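Local coordinates for protein lipoxygenase (Cyanothece sp., PDB 5EK8) that probably uses a non-heme iron centre to insert both atoms of molecular oxygen into a polyunsaturated fatty acid, as a 9R-lipoxygenase, at residues A469-H474 with N554-C559. Sequence-based numbering, arbitrary orientation.
Sequences AFFAKH and NLKQCC
Phe471 reaches across from the end of helix 451-473 and sets its ring among Lys556, Leu555 and Cys559 of helix 549-574. The CG methylene of Lys556 covers one face: it stands 3.4 Å from the centroid of the Phe471 ring and only 8° off the ring normal, a CH-pi contact. Beyond CG the lysine chain bends at chi3 and chi4 (86° and 79°) and runs on past the ring edge toward the phenylalanine's own backbone, with NZ 3.7 Å from Phe471 CB. There the ammonium forms a salt bridge with Asp468, about one turn earlier on the helix that carries the ring. Leu555 meets the edge of the ring instead, with its CG 3.7 Å from Phe471 CZ and close to the ring plane. Cys559 SG also lies at the edge, 4.2 Å from Phe471 CZ, a sulfur-aromatic contact. Replacing Phe471 by alanine would probably open a gap between the helices and leave the Lys556 CG without the aromatic face it rests on. The short helical segments run closer to antiparallel than parallel, their axes 11.5 Å apart at closest approach. Ile383 of helix 383-391 also packs on Phe471. The contact joins helices 451-473 and 549-574 in the mainly helical lipoxygenase domain, away from the iron.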
# COMPACT_ATOMS: atom_id res chain seq x y z
N ALA A 469 16.13 -19.00 -6.14
CA ALA A 469 16.16 -20.17 -5.27
C ALA A 469 14.78 -20.81 -5.13
O ALA A 469 14.62 -22.01 -5.34
CB ALA A 469 16.71 -19.79 -3.91
N PHE A 470 13.80 -19.99 -4.77
CA PHE A 470 12.43 -20.46 -4.56
C PHE A 470 11.89 -21.15 -5.80
O PHE A 470 11.36 -22.26 -5.72
CB PHE A 470 11.52 -19.29 -4.16
CG PHE A 470 10.13 -19.71 -3.79
CD1 PHE A 470 9.14 -19.82 -4.76
CD2 PHE A 470 9.80 -19.98 -2.47
CE1 PHE A 470 7.85 -20.20 -4.41
CE2 PHE A 470 8.52 -20.36 -2.12
CZ PHE A 470 7.54 -20.47 -3.09
N PHE A 471 12.02 -20.47 -6.94
CA PHE A 471 11.55 -21.02 -8.20
C PHE A 471 12.21 -22.35 -8.50
O PHE A 471 11.56 -23.28 -9.00
CB PHE A 471 11.80 -20.03 -9.34
CG PHE A 471 10.67 -19.08 -9.59
CD1 PHE A 471 9.89 -19.19 -10.72
CD2 PHE A 471 10.38 -18.08 -8.67
CE1 PHE A 471 8.84 -18.31 -10.95
CE2 PHE A 471 9.33 -17.20 -8.89
CZ PHE A 471 8.56 -17.32 -10.03
N ALA A 472 13.50 -22.44 -8.21
CA ALA A 472 14.23 -23.69 -8.43
C ALA A 472 13.67 -24.81 -7.56
O ALA A 472 13.42 -25.92 -8.04
CB ALA A 472 15.71 -23.49 -8.16
N LYS A 473 13.46 -24.52 -6.28
CA LYS A 473 13.00 -25.52 -5.32
C LYS A 473 11.62 -26.09 -5.65
O LYS A 473 11.41 -27.30 -5.60
CB LYS A 473 12.99 -24.93 -3.90
CG LYS A 473 12.27 -25.79 -2.88
CD LYS A 473 12.29 -25.17 -1.49
CE LYS A 473 13.70 -25.18 -0.91
NZ LYS A 473 13.71 -24.70 0.50
N HIS A 474 10.68 -25.21 -5.99
CA HIS A 474 9.30 -25.63 -6.23
C HIS A 474 8.94 -25.70 -7.71
O HIS A 474 7.77 -25.58 -8.07
CB HIS A 474 8.33 -24.68 -5.52
CG HIS A 474 8.66 -24.43 -4.08
ND1 HIS A 474 8.21 -25.25 -3.07
CD2 HIS A 474 9.38 -23.45 -3.49
CE1 HIS A 474 8.65 -24.79 -1.91
NE2 HIS A 474 9.36 -23.70 -2.14
N ASN A 554 9.25 -13.88 -16.67
CA ASN A 554 8.21 -12.89 -16.44
C ASN A 554 7.67 -12.94 -15.02
O ASN A 554 7.60 -11.92 -14.33
CB ASN A 554 7.05 -13.09 -17.43
CG ASN A 554 7.29 -12.41 -18.76
OD1 ASN A 554 8.30 -11.73 -18.95
ND2 ASN A 554 6.36 -12.60 -19.69
N LEU A 555 7.31 -14.15 -14.59
CA LEU A 555 6.77 -14.36 -13.25
C LEU A 555 7.79 -13.98 -12.18
O LEU A 555 7.44 -13.31 -11.20
CB LEU A 555 6.33 -15.81 -13.07
CG LEU A 555 5.54 -16.07 -11.79
CD1 LEU A 555 4.34 -15.14 -11.71
CD2 LEU A 555 5.11 -17.53 -11.72
N LYS A 556 9.03 -14.40 -12.36
CA LYS A 556 10.11 -14.05 -11.43
C LYS A 556 10.25 -12.54 -11.29
O LYS A 556 10.42 -12.02 -10.18
CB LYS A 556 11.43 -14.67 -11.89
CG LYS A 556 11.46 -16.19 -11.85
CD LYS A 556 12.42 -16.74 -12.89
CE LYS A 556 13.84 -16.81 -12.37
NZ LYS A 556 14.05 -17.98 -11.49
N GLN A 557 10.17 -11.83 -12.41
CA GLN A 557 10.30 -10.38 -12.39
C GLN A 557 9.12 -9.72 -11.68
O GLN A 557 9.31 -8.80 -10.88
CB GLN A 557 10.43 -9.82 -13.81
CG GLN A 557 10.29 -8.30 -13.92
CD GLN A 557 11.29 -7.54 -13.05
OE1 GLN A 557 12.34 -8.07 -12.67
NE2 GLN A 557 10.97 -6.29 -12.74
N CYS A 558 7.92 -10.21 -11.95
CA CYS A 558 6.72 -9.68 -11.31
C CYS A 558 6.81 -9.89 -9.79
O CYS A 558 6.48 -9.00 -9.00
CB CYS A 558 5.47 -10.36 -11.87
SG CYS A 558 3.90 -9.67 -11.28
N CYS A 559 7.29 -11.07 -9.40
CA CYS A 559 7.47 -11.40 -8.00
C CYS A 559 8.48 -10.47 -7.32
O CYS A 559 8.23 -9.95 -6.23
CB CYS A 559 7.92 -12.85 -7.86
SG CYS A 559 6.61 -14.06 -8.22